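Local coordinates for putative HAD family hydrolase (Streptomyces avermitilis, PDB 3MMZ), which probably acts as a metal-dependent phosphatase of the KdsC type, the HAD domain of a longer protein assigned CMP-N-acylneuraminate synthesis, at residues I12-Q23 / G55-T63; D85-Q93 / N113-V121. One frame throughout, in Å; residues are numbered along the deposited sequence.

Overall arrangement
Both contacts belong to the Rossmann-like core of a HAD hydrolase domain, and they meet beside the calcium bound by Asp18, Asp20 and Asn110. Interaction 1 has its centre about 4 Å from that of the chain and joins two neighbouring parallel strands of the central sheet through backbone hydrogen bonds and aliphatic packing, with calcium coordination by Asp18 and Asp20 at one end. Interaction 2, its centre about 14 Å from that of the chain, pairs two helices at 29°, with buried residues inside and exposed ones at its edge. No backbone bonds cross between its segments; Lys87 pairs with Asp114 and Asn113, and side chains pack around Cys117. Leu61 and Thr63 join the two by packing on Lys87, whose ammonium forms a long, weak ion pair with Asp18.

Interaction 1 of 2, residues I12-Q23 / G55-T63; sequences IDAVVLDFDGTQ and GLTMLILST. With CA (calcium ion), chain M.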
# COMPACT_ATOMS: atom_id res chain seq x y z
N ILE D 12 23.07 -25.54 -7.91
CA ILE D 12 21.91 -26.35 -8.27
C ILE D 12 21.98 -26.96 -9.66
O ILE D 12 22.57 -26.38 -10.57
CB ILE D 12 20.59 -25.53 -8.14
CG1 ILE D 12 20.61 -24.30 -9.06
CG2 ILE D 12 20.33 -25.12 -6.67
CD1 ILE D 12 19.24 -23.68 -9.29
N ASP D 13 21.33 -28.11 -9.82
CA ASP D 13 21.18 -28.76 -11.12
C ASP D 13 19.73 -28.83 -11.59
O ASP D 13 19.46 -29.09 -12.77
CB ASP D 13 21.79 -30.16 -11.10
CG ASP D 13 23.24 -30.15 -10.71
OD1 ASP D 13 23.99 -29.26 -11.16
OD2 ASP D 13 23.65 -31.04 -9.93
N ALA D 14 18.79 -28.58 -10.67
CA ALA D 14 17.37 -28.71 -10.97
C ALA D 14 16.53 -27.63 -10.28
O ALA D 14 16.88 -27.18 -9.19
CB ALA D 14 16.87 -30.07 -10.52
N VAL D 15 15.44 -27.23 -10.92
CA VAL D 15 14.47 -26.30 -10.33
C VAL D 15 13.07 -26.93 -10.40
O VAL D 15 12.53 -27.14 -11.49
CB VAL D 15 14.46 -24.91 -11.03
CG1 VAL D 15 13.33 -24.02 -10.50
CG2 VAL D 15 15.80 -24.20 -10.83
N VAL D 16 12.51 -27.22 -9.23
CA VAL D 16 11.19 -27.83 -9.15
C VAL D 16 10.21 -26.83 -8.55
O VAL D 16 10.47 -26.24 -7.51
CB VAL D 16 11.22 -29.14 -8.32
CG1 VAL D 16 9.84 -29.80 -8.32
CG2 VAL D 16 12.27 -30.11 -8.89
N LEU D 17 9.08 -26.64 -9.23
CA LEU D 17 8.11 -25.61 -8.84
C LEU D 17 6.76 -26.19 -8.44
O LEU D 17 6.16 -26.98 -9.17
CB LEU D 17 7.91 -24.61 -9.99
CG LEU D 17 9.16 -23.96 -10.61
CD1 LEU D 17 8.79 -23.21 -11.88
CD2 LEU D 17 9.86 -23.02 -9.64
N ASP D 18 6.29 -25.80 -7.26
CA ASP D 18 4.89 -25.92 -6.91
C ASP D 18 4.08 -24.99 -7.85
O ASP D 18 4.65 -24.10 -8.48
CB ASP D 18 4.69 -25.54 -5.44
CG ASP D 18 3.24 -25.47 -5.05
OD1 ASP D 18 2.50 -26.45 -5.26
OD2 ASP D 18 2.82 -24.41 -4.56
N PHE D 19 2.77 -25.21 -7.97
CA PHE D 19 1.96 -24.40 -8.88
C PHE D 19 1.05 -23.39 -8.18
O PHE D 19 1.41 -22.21 -8.10
CB PHE D 19 1.16 -25.27 -9.86
CG PHE D 19 0.39 -24.47 -10.88
CD1 PHE D 19 1.05 -23.83 -11.93
CD2 PHE D 19 -0.99 -24.38 -10.81
CE1 PHE D 19 0.34 -23.10 -12.88
CE2 PHE D 19 -1.72 -23.67 -11.76
CZ PHE D 19 -1.05 -23.02 -12.79
N ASP D 20 -0.10 -23.82 -7.65
CA ASP D 20 -1.00 -22.88 -6.98
C ASP D 20 -0.33 -22.22 -5.78
O ASP D 20 0.21 -22.90 -4.92
CB ASP D 20 -2.31 -23.55 -6.53
CG ASP D 20 -3.15 -24.04 -7.71
OD1 ASP D 20 -3.96 -23.25 -8.24
OD2 ASP D 20 -3.00 -25.22 -8.09
N GLY D 21 -0.34 -20.88 -5.75
CA GLY D 21 0.20 -20.15 -4.62
C GLY D 21 1.66 -19.81 -4.79
O GLY D 21 2.21 -18.98 -4.04
N THR D 22 2.28 -20.43 -5.79
CA THR D 22 3.72 -20.27 -6.06
C THR D 22 3.92 -19.59 -7.41
O THR D 22 4.61 -18.57 -7.50
CB THR D 22 4.46 -21.64 -5.97
OG1 THR D 22 4.43 -22.09 -4.61
CG2 THR D 22 5.93 -21.53 -6.43
N GLN D 23 3.30 -20.15 -8.45
CA GLN D 23 3.21 -19.50 -9.77
C GLN D 23 1.89 -18.73 -9.90
O GLN D 23 1.65 -18.09 -10.93
CB GLN D 23 3.30 -20.55 -10.88
CG GLN D 23 4.61 -21.30 -10.88
CD GLN D 23 4.67 -22.38 -11.95
OE1 GLN D 23 4.66 -22.08 -13.15
NE2 GLN D 23 4.70 -23.63 -11.52
N GLY D 55 20.25 -24.81 -19.03
CA GLY D 55 20.55 -26.25 -18.89
C GLY D 55 20.09 -26.87 -17.58
O GLY D 55 20.42 -28.02 -17.29
N LEU D 56 19.33 -26.11 -16.79
CA LEU D 56 18.79 -26.64 -15.55
C LEU D 56 17.64 -27.59 -15.84
O LEU D 56 16.83 -27.33 -16.73
CB LEU D 56 18.30 -25.51 -14.64
CG LEU D 56 19.38 -24.70 -13.94
CD1 LEU D 56 18.80 -23.39 -13.43
CD2 LEU D 56 19.99 -25.49 -12.79
N THR D 57 17.58 -28.70 -15.12
CA THR D 57 16.46 -29.63 -15.24
C THR D 57 15.24 -29.07 -14.50
O THR D 57 15.30 -28.81 -13.30
CB THR D 57 16.84 -31.04 -14.74
OG1 THR D 57 18.05 -31.46 -15.37
CG2 THR D 57 15.73 -32.03 -15.05
N MSE D 58 14.14 -28.89 -15.23
CA MSE D 58 12.93 -28.23 -14.72
C MSE D 58 11.81 -29.22 -14.45
O MSE D 58 11.77 -30.31 -15.04
CB MSE D 58 12.41 -27.19 -15.72
CG MSE D 58 13.47 -26.33 -16.38
SE MSE D 58 14.28 -25.06 -15.14
CE MSE D 58 12.72 -24.06 -14.54
N LEU D 59 10.89 -28.83 -13.56
CA LEU D 59 9.74 -29.66 -13.23
C LEU D 59 8.70 -28.86 -12.47
O LEU D 59 9.04 -28.12 -11.55
CB LEU D 59 10.16 -30.86 -12.37
CG LEU D 59 9.06 -31.87 -12.02
CD1 LEU D 59 8.57 -32.63 -13.25
CD2 LEU D 59 9.52 -32.84 -10.94
N ILE D 60 7.44 -29.02 -12.86
CA ILE D 60 6.32 -28.56 -12.06
C ILE D 60 5.70 -29.76 -11.35
O ILE D 60 5.35 -30.76 -11.99
CB ILE D 60 5.26 -27.84 -12.91
CG1 ILE D 60 5.85 -26.52 -13.44
CG2 ILE D 60 4.01 -27.59 -12.10
CD1 ILE D 60 5.01 -25.83 -14.49
N LEU D 61 5.56 -29.64 -10.03
CA LEU D 61 5.06 -30.70 -9.17
C LEU D 61 3.79 -30.23 -8.47
O LEU D 61 3.80 -29.18 -7.83
CB LEU D 61 6.13 -31.06 -8.14
CG LEU D 61 5.91 -32.20 -7.16
CD1 LEU D 61 5.83 -33.53 -7.89
CD2 LEU D 61 7.05 -32.24 -6.16
N SER D 62 2.70 -30.99 -8.59
CA SER D 62 1.44 -30.63 -7.94
C SER D 62 0.60 -31.83 -7.48
O SER D 62 0.65 -32.90 -8.08
CB SER D 62 0.61 -29.70 -8.83
OG SER D 62 -0.46 -29.11 -8.11
N THR D 63 -0.17 -31.62 -6.41
CA THR D 63 -1.02 -32.66 -5.81
C THR D 63 -2.34 -32.85 -6.56
O THR D 63 -2.89 -33.95 -6.57
CB THR D 63 -1.33 -32.32 -4.31
OG1 THR D 63 -0.13 -31.96 -3.63
CG2 THR D 63 -1.97 -33.51 -3.59
CA CA M . 0.72 -24.49 -3.33
O HOH W 1 -0.59 -26.14 -4.47
O HOH W 2 -0.82 -26.54 -7.26
O HOH W 3 -1.21 -23.51 -2.41
O HOH W 4 1.60 -26.07 -1.84
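Ile12 starts the contact by crossing Leu56: its CG1 lies 4.0 Å from Leu56 CD2, while the same methyl of Leu56 also reaches the backbone of Asp13. Asp13 O accepts from Thr57 N, opening the pairing of parallel strands 14-17 and 57-62, whose segment axes are 21° apart. Val15 and Leu17 share one face with Met58 and Ile60, Ala14 and Val16 the other with Thr57 and Leu59. Val15 N donates to Thr57 O at 2.9 Å, but Leu59 N to Val15 O is weak, bent to 132° at the hydrogen; Val15 CB lies 4.0 Å from CE of Met58, a selenomethionine with a bent chain. Val16 runs beside Leu59. At Leu17 the bonds straighten: Leu17 N to Leu59 O (2.8 Å) and Leu61 N to Leu17 O (2.9 Å). Asp18, next along, binds the calcium ion through OD2 at 2.4 Å and, by that oxygen's anti lone pair, accepts from Thr22 OG1. Asp20 contributes its carbonyl O, Asn110 and three waters completing the site, an arrangement consistent with the HAD DxDx(T/V) motif (Asp18, Asp20, Thr22). A further water bridges Asp20 and Ser62 OG. Gln23 NE2 donates almost straight (176°) to Asp18 O and rests 3.7 Å from Ile60 CG1. Strand 105-109 hydrogen-bonds to the other side of strand 14-17; helix 68-76 packs against Phe19 and Ile60, helix 87-98 against Leu59 and Leu61.

Interaction 2 of 2, residues D85-Q93 / N113-V121; sequences DRKDLALKQ and NDLPCFALV
Bends at chi2 (144°) and chi3 (77°) curl the Lys87 chain across toward Asn113 and Asp114, delivering NZ to both side chains. In this HAD domain of Rossmann-like fold, the two helical segments run roughly parallel, their axes 8.6 Å apart at closest approach. Lys87 NZ forms a salt bridge with Asp114 OD1 at 2.8 Å, meeting the oxygen from above the carboxylate plane, and a longer bond of 3.2 Å to Asn113 OD1, also well out of its carbonyl plane. Tyr107 OH shares Asp114 OD1, whereas Asp114 OD2 takes the backbone N-H groups of Asn110 and Asp111, so the carboxylate is held at both oxygens beside the metal site. Further along the helices, away from this polar end, packing centres on Cys117, whose SG sits 3.7 Å from both Asp88 CA and Leu91 CD2. Asp88 lays its CB and CG against Pro116 CB, while a side-on salt bridge from Arg86 (NE to OD1, NH2 to OD2) holds its carboxylate. At the outer edge Lys92 crosses Leu120 at about a right angle, its CB, CG and CD against the Leu120 methyls. The inner edge closes with Leu91 CD2 lying 4.0 Å from Val121 CG1.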
# COMPACT_ATOMS: atom_id res chain seq x y z
N ASP D 85 -0.42 -38.54 -5.08
CA ASP D 85 -0.72 -38.87 -3.68
C ASP D 85 0.25 -38.15 -2.73
O ASP D 85 -0.15 -37.20 -2.03
CB ASP D 85 -0.68 -40.39 -3.46
CG ASP D 85 -0.97 -40.80 -2.01
OD1 ASP D 85 -1.65 -40.05 -1.27
OD2 ASP D 85 -0.51 -41.89 -1.60
N ARG D 86 1.51 -38.58 -2.72
CA ARG D 86 2.53 -37.98 -1.86
C ARG D 86 3.63 -37.26 -2.63
O ARG D 86 4.48 -37.88 -3.27
CB ARG D 86 3.09 -38.99 -0.87
CG ARG D 86 2.25 -39.08 0.40
CD ARG D 86 2.99 -39.78 1.50
NE ARG D 86 4.26 -39.14 1.82
CZ ARG D 86 5.23 -39.72 2.53
NH1 ARG D 86 5.06 -40.95 2.99
NH2 ARG D 86 6.36 -39.07 2.78
N LYS D 87 3.58 -35.94 -2.53
CA LYS D 87 4.41 -35.02 -3.29
C LYS D 87 5.90 -35.30 -3.11
O LYS D 87 6.64 -35.45 -4.08
CB LYS D 87 4.09 -33.59 -2.85
CG LYS D 87 4.26 -32.57 -3.92
CD LYS D 87 3.22 -31.48 -3.80
CE LYS D 87 3.52 -30.50 -2.69
NZ LYS D 87 2.77 -29.23 -2.91
N ASP D 88 6.33 -35.37 -1.86
CA ASP D 88 7.73 -35.58 -1.51
C ASP D 88 8.31 -36.90 -2.02
O ASP D 88 9.46 -36.94 -2.47
CB ASP D 88 7.91 -35.45 0.01
CG ASP D 88 7.15 -36.50 0.79
OD1 ASP D 88 5.95 -36.73 0.50
OD2 ASP D 88 7.74 -37.09 1.71
N LEU D 89 7.53 -37.98 -1.95
CA LEU D 89 7.96 -39.28 -2.49
C LEU D 89 8.14 -39.25 -4.00
O LEU D 89 9.10 -39.81 -4.54
CB LEU D 89 6.96 -40.38 -2.12
CG LEU D 89 6.77 -40.63 -0.63
CD1 LEU D 89 5.70 -41.69 -0.43
CD2 LEU D 89 8.09 -41.06 -0.01
N ALA D 90 7.21 -38.57 -4.67
CA ALA D 90 7.29 -38.40 -6.11
C ALA D 90 8.57 -37.65 -6.47
O ALA D 90 9.25 -38.00 -7.44
CB ALA D 90 6.06 -37.66 -6.63
N LEU D 91 8.89 -36.64 -5.67
CA LEU D 91 10.09 -35.83 -5.86
C LEU D 91 11.37 -36.61 -5.58
O LEU D 91 12.34 -36.51 -6.35
CB LEU D 91 10.02 -34.57 -4.98
CG LEU D 91 11.19 -33.58 -4.95
CD1 LEU D 91 11.64 -33.17 -6.35
CD2 LEU D 91 10.77 -32.35 -4.14
N LYS D 92 11.40 -37.37 -4.49
CA LYS D 92 12.57 -38.18 -4.15
C LYS D 92 12.90 -39.17 -5.27
O LYS D 92 14.05 -39.28 -5.69
CB LYS D 92 12.38 -38.91 -2.82
CG LYS D 92 13.63 -39.64 -2.32
CD LYS D 92 13.50 -40.00 -0.85
CE LYS D 92 14.67 -40.83 -0.36
NZ LYS D 92 14.57 -42.25 -0.80
N GLN D 93 11.87 -39.85 -5.77
CA GLN D 93 12.00 -40.80 -6.87
C GLN D 93 12.46 -40.12 -8.17
O GLN D 93 13.35 -40.63 -8.87
CB GLN D 93 10.66 -41.53 -7.09
CG GLN D 93 10.72 -42.70 -8.08
CD GLN D 93 9.34 -43.15 -8.56
OE1 GLN D 93 8.84 -44.21 -8.18
NE2 GLN D 93 8.72 -42.34 -9.41
N ASN D 113 1.79 -28.19 2.96
CA ASN D 113 1.99 -29.43 2.21
C ASN D 113 3.30 -29.46 1.41
O ASN D 113 3.63 -30.48 0.83
CB ASN D 113 0.76 -29.84 1.38
CG ASN D 113 0.47 -28.90 0.22
OD1 ASN D 113 1.33 -28.14 -0.22
ND2 ASN D 113 -0.75 -28.97 -0.30
N ASP D 114 4.04 -28.35 1.41
CA ASP D 114 5.37 -28.31 0.78
C ASP D 114 6.51 -28.65 1.75
O ASP D 114 7.66 -28.85 1.33
CB ASP D 114 5.64 -26.93 0.16
CG ASP D 114 4.73 -26.65 -1.01
OD1 ASP D 114 4.68 -27.49 -1.93
OD2 ASP D 114 4.06 -25.59 -1.01
N LEU D 115 6.20 -28.69 3.04
CA LEU D 115 7.25 -28.87 4.05
C LEU D 115 8.02 -30.19 3.89
O LEU D 115 9.24 -30.19 4.04
CB LEU D 115 6.71 -28.69 5.48
CG LEU D 115 6.25 -27.26 5.80
CD1 LEU D 115 5.51 -27.26 7.14
CD2 LEU D 115 7.43 -26.29 5.82
N PRO D 116 7.33 -31.30 3.57
CA PRO D 116 8.11 -32.53 3.33
C PRO D 116 9.05 -32.44 2.10
O PRO D 116 10.13 -33.05 2.11
CB PRO D 116 7.02 -33.61 3.13
CG PRO D 116 5.84 -33.08 3.88
CD PRO D 116 5.89 -31.57 3.65
N CYS D 117 8.66 -31.70 1.06
CA CYS D 117 9.57 -31.47 -0.07
C CYS D 117 10.75 -30.60 0.35
O CYS D 117 11.88 -30.88 -0.04
CB CYS D 117 8.85 -30.81 -1.25
SG CYS D 117 7.71 -31.93 -2.09
N PHE D 118 10.46 -29.57 1.15
CA PHE D 118 11.48 -28.68 1.70
C PHE D 118 12.56 -29.50 2.43
O PHE D 118 13.75 -29.28 2.22
CB PHE D 118 10.85 -27.67 2.69
CG PHE D 118 10.36 -26.38 2.06
CD1 PHE D 118 9.98 -26.32 0.72
CD2 PHE D 118 10.28 -25.22 2.83
CE1 PHE D 118 9.54 -25.11 0.15
CE2 PHE D 118 9.83 -24.02 2.29
CZ PHE D 118 9.47 -23.96 0.94
N ALA D 119 12.13 -30.45 3.26
CA ALA D 119 13.06 -31.32 4.02
C ALA D 119 13.93 -32.21 3.13
O ALA D 119 15.06 -32.54 3.50
CB ALA D 119 12.29 -32.18 5.04
N LEU D 120 13.39 -32.59 1.98
CA LEU D 120 14.08 -33.45 1.02
C LEU D 120 15.23 -32.75 0.29
O LEU D 120 16.25 -33.38 0.00
CB LEU D 120 13.08 -33.96 -0.02
CG LEU D 120 13.03 -35.37 -0.63
CD1 LEU D 120 14.40 -36.02 -0.87
CD2 LEU D 120 12.18 -36.27 0.25
N VAL D 121 15.07 -31.47 -0.03
CA VAL D 121 15.97 -30.82 -0.99
C VAL D 121 16.99 -29.88 -0.35
O VAL D 121 16.81 -29.45 0.79
CB VAL D 121 15.20 -30.07 -2.10
CG1 VAL D 121 14.25 -31.02 -2.82
CG2 VAL D 121 14.42 -28.86 -1.51